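Local coordinates for protein arabinogalactan endo-1,4-beta-galactosidase (Ignisphaera aggregans, PDB 7OSK) that is probably an endo-1,4-beta-galactanase that hydrolyses internal links of galactan chains, represented here by its family 53 glycoside hydrolase catalytic domain, at residues V48-G53 against D333-L338; D78-L83 against T118-K123. All blocks are in the same frame, centred on the assembly; numbering follows the deposited sequence.

Overall arrangement
Both interactions belong to the wall of a single (beta/alpha)8 barrel. Interaction 1 joins the residue just before strand 51-55 to helix 324-342, which leads into strand 346-352, so it lies at the seam where the last strand meets the first. Interaction 2 joins the outer helices 79-85 and 114-126, which flank strand 90-95. Helix 79-85 lies on the link from strand 51-55 to strand 90-95, and both segments of interaction 2 fall between the two segments of interaction 1 along the chain. Their centres are about 21 Å apart and their nearest atoms about 7 Å, without touching. Both lie away from the calcium site formed by D301, D303, H305, N307, N370 and E373.

Interaction 1 (V48-G53 against D333-L338); sequences VDFIRG and DLIAAL
F50 meets I335 and L338 at the seam of a (beta/alpha)8 barrel, where the lead-in to the first strand packs against helix 324-342, the helix preceding the last strand. With CG anti to the backbone N (chi1 -164°), the F50 ring reaches across to the helix. Its atom CE2 lies 3.6 Å from CG2 of I335, and the ring and the isoleucine side chain lie alongside each other, running opposite ways. At the end of the ring, CZ of F50 comes within 4.1 Å of CD2 of L338. I335 and L338, three residues apart, share one side of the helix, and their branched methyl ends pack beside the end of the ring. The touching atoms are all carbons and the three residues are buried, so the contact rests on apolar packing. The ring also touches A346, the first residue of strand 346-352. I51 then enters the barrel wall, its backbone hydrogen-bonded with L347 and I349 of that strand. R52 turns its guanidinium group from the helix, NE bonding weakly to G87 O and NH1 weakly to Y395 OH.

Interaction 2 (D78-L83 against T118-K123); sequences DLLDIL and TDFAAK
Helical segments 79-83 and 118-123 run in broadly the same sense, inclined by 48° with axes 12.1 Å apart at closest approach, and their CA atoms come nearest at L80 and K123. They are successive outer helices of the (beta/alpha)8 barrel, flanking strand 90-95, whose I91 touches both L80 and F120. A phenylalanine, whose ring extends far from its backbone, and a leucine can bridge axes this far apart. F120 has CG anti to the backbone N (chi1 -169°), which brings the ring end nearer the other helix, where L80 approaches from the opposite direction. CD1 of L80 lies over one face of the ring, while its CD2 comes within 3.5 Å of F120 CZ; L79 CD2 meets the same CZ obliquely at 4.3 Å. CD1 of L80 also packs 3.9 Å from the backbone C of K123, with CB of K123 close by. Cutting L80 back to an alanine here would probably uncover that face of the F120 ring and open a gap beside CB of K123. Beyond CB the extended lysine chain runs off toward D119, where NZ of K123 forms a salt bridge with OD2 of D119 at 3.0 Å, on the syn lone pair. D78, the N-cap of helix 79-85, accepts from the backbone of L80: N to OD1 is 3.3 Å, from above the carboxylate plane.

Interaction 1 (V48-G53 against D333-L338)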
loop_
_atom_site.group_PDB
_atom_site.type_symbol
_atom_site.label_atom_id
_atom_site.label_comp_id
_atom_site.label_asym_id
_atom_site.label_seq_id
_atom_site.Cartn_x
_atom_site.Cartn_y
_atom_site.Cartn_z
ATOM N N VAL A 48 -1.786 20.974 3.486
ATOM C CA VAL A 48 -3.016 20.386 4.017
ATOM C C VAL A 48 -3.563 19.273 3.121
ATOM O O VAL A 48 -4.421 18.498 3.545
ATOM C CB VAL A 48 -4.120 21.454 4.211
ATOM C CG1 VAL A 48 -3.740 22.419 5.325
ATOM C CG2 VAL A 48 -4.392 22.208 2.910
ATOM N N ASP A 49 -3.062 19.196 1.890
ATOM C CA ASP A 49 -3.491 18.172 0.935
ATOM C C ASP A 49 -2.446 17.060 0.809
ATOM O O ASP A 49 -2.488 16.252 -0.120
ATOM C CB ASP A 49 -3.761 18.804 -0.433
ATOM C CG ASP A 49 -2.573 19.583 -0.963
ATOM O OD1 ASP A 49 -1.763 20.066 -0.142
ATOM O OD2 ASP A 49 -2.451 19.716 -2.201
ATOM N N PHE A 50 -1.513 17.033 1.755
ATOM C CA PHE A 50 -0.476 16.006 1.822
ATOM C C PHE A 50 -1.113 14.632 2.027
ATOM O O PHE A 50 -2.040 14.495 2.824
ATOM C CB PHE A 50 0.493 16.335 2.961
ATOM C CG PHE A 50 1.791 15.583 2.913
ATOM C CD1 PHE A 50 2.794 15.962 2.039
ATOM C CD2 PHE A 50 2.021 14.518 3.764
ATOM C CE1 PHE A 50 3.993 15.278 2.002
ATOM C CE2 PHE A 50 3.219 13.834 3.731
ATOM C CZ PHE A 50 4.206 14.218 2.852
ATOM N N ILE A 51 -0.634 13.617 1.310
ATOM C CA ILE A 51 -1.225 12.285 1.420
ATOM C C ILE A 51 -0.839 11.641 2.743
ATOM O O ILE A 51 0.283 11.168 2.919
ATOM C CB ILE A 51 -0.814 11.360 0.246
ATOM C CG1 ILE A 51 -1.380 11.902 -1.067
ATOM C CG2 ILE A 51 -1.298 9.918 0.484
ATOM C CD1 ILE A 51 -1.069 11.054 -2.281
ATOM N N ARG A 52 -1.787 11.648 3.672
ATOM C CA ARG A 52 -1.640 10.971 4.952
ATOM C C ARG A 52 -2.590 9.778 4.949
ATOM O O ARG A 52 -3.641 9.806 5.584
ATOM C CB ARG A 52 -1.949 11.921 6.114
ATOM C CG ARG A 52 -1.345 13.322 5.964
ATOM C CD ARG A 52 -2.176 14.412 6.646
ATOM N NE ARG A 52 -3.609 14.316 6.347
ATOM C CZ ARG A 52 -4.431 15.349 6.183
ATOM N NH1 ARG A 52 -3.990 16.597 6.274
ATOM N NH2 ARG A 52 -5.711 15.129 5.923
ATOM N N GLY A 53 -2.218 8.734 4.214
ATOM C CA GLY A 53 -3.108 7.612 3.979
ATOM C C GLY A 53 -2.769 6.373 4.780
ATOM O O GLY A 53 -1.762 6.328 5.487
ATOM N N ASP A 333 8.291 11.391 11.701
ATOM C CA ASP A 333 9.628 11.630 11.171
ATOM C C ASP A 333 9.736 11.217 9.704
ATOM O O ASP A 333 10.527 11.787 8.951
ATOM C CB ASP A 333 10.673 10.888 12.008
ATOM C CG ASP A 333 10.842 11.485 13.394
ATOM O OD1 ASP A 333 10.344 12.606 13.628
ATOM O OD2 ASP A 333 11.479 10.836 14.250
ATOM N N LEU A 334 8.938 10.233 9.300
ATOM C CA LEU A 334 8.905 9.807 7.906
ATOM C C LEU A 334 8.221 10.872 7.051
ATOM O O LEU A 334 8.686 11.193 5.956
ATOM C CB LEU A 334 8.185 8.465 7.763
ATOM C CG LEU A 334 8.255 7.812 6.378
ATOM C CD1 LEU A 334 9.679 7.387 6.050
ATOM C CD2 LEU A 334 7.311 6.623 6.295
ATOM N N ILE A 335 7.115 11.411 7.557
ATOM C CA ILE A 335 6.418 12.507 6.888
ATOM C C ILE A 335 7.343 13.714 6.783
ATOM O O ILE A 335 7.401 14.380 5.748
ATOM C CB ILE A 335 5.122 12.901 7.640
ATOM C CG1 ILE A 335 4.101 11.759 7.555
ATOM C CG2 ILE A 335 4.533 14.197 7.068
ATOM C CD1 ILE A 335 2.773 12.030 8.255
ATOM N N ALA A 336 8.066 13.990 7.863
ATOM C CA ALA A 336 8.998 15.108 7.890
ATOM C C ALA A 336 10.146 14.876 6.914
ATOM O O ALA A 336 10.471 15.746 6.109
ATOM C CB ALA A 336 9.531 15.316 9.298
ATOM N N ALA A 337 10.755 13.698 6.994
ATOM C CA ALA A 337 11.875 13.351 6.127
ATOM C C ALA A 337 11.478 13.431 4.657
ATOM O O ALA A 337 12.237 13.929 3.830
ATOM C CB ALA A 337 12.387 11.961 6.458
ATOM N N LEU A 338 10.287 12.940 4.337
ATOM C CA LEU A 338 9.819 12.933 2.959
ATOM C C LEU A 338 9.606 14.347 2.428
ATOM O O LEU A 338 9.993 14.656 1.301
ATOM C CB LEU A 338 8.521 12.131 2.839
ATOM C CG LEU A 338 7.879 12.118 1.448
ATOM C CD1 LEU A 338 8.859 11.626 0.391
ATOM C CD2 LEU A 338 6.622 11.261 1.451
#

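Interaction 2 (D78-L83 against T118-K123)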
loop_
_atom_site.group_PDB
_atom_site.type_symbol
_atom_site.label_atom_id
_atom_site.label_comp_id
_atom_site.label_asym_id
_atom_site.label_seq_id
_atom_site.Cartn_x
_atom_site.Cartn_y
_atom_site.Cartn_z
ATOM N N ASP A 78 -17.928 3.838 12.710
ATOM C CA ASP A 78 -17.547 3.463 11.357
ATOM C C ASP A 78 -16.046 3.684 11.209
ATOM O O ASP A 78 -15.545 4.762 11.529
ATOM C CB ASP A 78 -18.325 4.286 10.329
ATOM C CG ASP A 78 -18.200 3.740 8.916
ATOM O OD1 ASP A 78 -17.132 3.188 8.570
ATOM O OD2 ASP A 78 -19.178 3.871 8.147
ATOM N N LEU A 79 -15.335 2.666 10.735
ATOM C CA LEU A 79 -13.879 2.730 10.614
ATOM C C LEU A 79 -13.416 3.970 9.856
ATOM O O LEU A 79 -12.506 4.671 10.298
ATOM C CB LEU A 79 -13.351 1.472 9.919
ATOM C CG LEU A 79 -11.878 1.488 9.501
ATOM C CD1 LEU A 79 -10.964 1.669 10.704
ATOM C CD2 LEU A 79 -11.533 0.217 8.755
ATOM N N LEU A 80 -14.043 4.236 8.716
ATOM C CA LEU A 80 -13.653 5.366 7.882
ATOM C C LEU A 80 -13.850 6.690 8.611
ATOM O O LEU A 80 -13.112 7.646 8.382
ATOM C CB LEU A 80 -14.446 5.363 6.573
ATOM C CG LEU A 80 -14.069 4.278 5.561
ATOM C CD1 LEU A 80 -15.044 4.285 4.397
ATOM C CD2 LEU A 80 -12.640 4.464 5.064
ATOM N N ASP A 81 -14.844 6.747 9.492
ATOM C CA ASP A 81 -15.063 7.940 10.301
ATOM C C ASP A 81 -13.935 8.099 11.316
ATOM O O ASP A 81 -13.495 9.214 11.592
ATOM C CB ASP A 81 -16.416 7.881 11.018
ATOM C CG ASP A 81 -17.590 8.062 10.074
ATOM O OD1 ASP A 81 -17.429 8.748 9.044
ATOM O OD2 ASP A 81 -18.677 7.525 10.368
ATOM N N ILE A 82 -13.467 6.982 11.866
ATOM C CA ILE A 82 -12.374 7.014 12.831
ATOM C C ILE A 82 -11.095 7.502 12.155
ATOM O O ILE A 82 -10.343 8.290 12.726
ATOM C CB ILE A 82 -12.124 5.631 13.465
ATOM C CG1 ILE A 82 -13.389 5.137 14.173
ATOM C CG2 ILE A 82 -10.955 5.697 14.452
ATOM C CD1 ILE A 82 -13.277 3.732 14.744
ATOM N N LEU A 83 -10.853 7.027 10.938
ATOM C CA LEU A 83 -9.661 7.416 10.198
ATOM C C LEU A 83 -9.705 8.888 9.809
ATOM O O LEU A 83 -8.707 9.601 9.933
ATOM C CB LEU A 83 -9.503 6.550 8.947
ATOM C CG LEU A 83 -9.256 5.058 9.182
ATOM C CD1 LEU A 83 -9.138 4.321 7.854
ATOM C CD2 LEU A 83 -8.009 4.833 10.028
ATOM N N THR A 118 -14.004 -2.737 -4.205
ATOM C CA THR A 118 -14.685 -1.609 -4.827
ATOM C C THR A 118 -15.764 -1.041 -3.907
ATOM O O THR A 118 -16.010 0.167 -3.899
ATOM C CB THR A 118 -15.316 -2.011 -6.177
ATOM O OG1 THR A 118 -14.285 -2.419 -7.086
ATOM C CG2 THR A 118 -16.088 -0.848 -6.791
ATOM N N ASP A 119 -16.409 -1.911 -3.137
ATOM C CA ASP A 119 -17.473 -1.479 -2.240
ATOM C C ASP A 119 -16.923 -0.585 -1.138
ATOM O O ASP A 119 -17.590 0.351 -0.700
ATOM C CB ASP A 119 -18.191 -2.678 -1.619
ATOM C CG ASP A 119 -19.219 -2.262 -0.584
ATOM O OD1 ASP A 119 -20.328 -1.842 -0.979
ATOM O OD2 ASP A 119 -18.913 -2.344 0.625
ATOM N N PHE A 120 -15.707 -0.874 -0.692
ATOM C CA PHE A 120 -15.079 -0.079 0.356
ATOM C C PHE A 120 -14.572 1.240 -0.213
ATOM O O PHE A 120 -14.745 2.297 0.394
ATOM C CB PHE A 120 -13.929 -0.851 1.004
ATOM C CG PHE A 120 -13.403 -0.209 2.254
ATOM C CD1 PHE A 120 -14.096 -0.321 3.448
ATOM C CD2 PHE A 120 -12.221 0.507 2.238
ATOM C CE1 PHE A 120 -13.620 0.267 4.600
ATOM C CE2 PHE A 120 -11.740 1.099 3.389
ATOM C CZ PHE A 120 -12.440 0.978 4.570
ATOM N N ALA A 121 -13.946 1.168 -1.383
ATOM C CA ALA A 121 -13.419 2.353 -2.050
ATOM C C ALA A 121 -14.546 3.322 -2.384
ATOM O O ALA A 121 -14.354 4.537 -2.372
ATOM C CB ALA A 121 -12.664 1.961 -3.310
ATOM N N ALA A 122 -15.720 2.776 -2.684
ATOM C CA ALA A 122 -16.889 3.590 -2.994
ATOM C C ALA A 122 -17.332 4.378 -1.766
ATOM O O ALA A 122 -17.629 5.569 -1.854
ATOM C CB ALA A 122 -18.028 2.715 -3.501
ATOM N N LYS A 123 -17.367 3.702 -0.622
ATOM C CA LYS A 123 -17.777 4.328 0.627
ATOM C C LYS A 123 -16.745 5.351 1.085
ATOM O O LYS A 123 -17.095 6.386 1.654
ATOM C CB LYS A 123 -17.992 3.268 1.708
ATOM C CG LYS A 123 -19.175 2.350 1.439
ATOM C CD LYS A 123 -19.219 1.190 2.421
ATOM C CE LYS A 123 -20.323 0.205 2.066
ATOM N NZ LYS A 123 -20.302 -0.991 2.954
#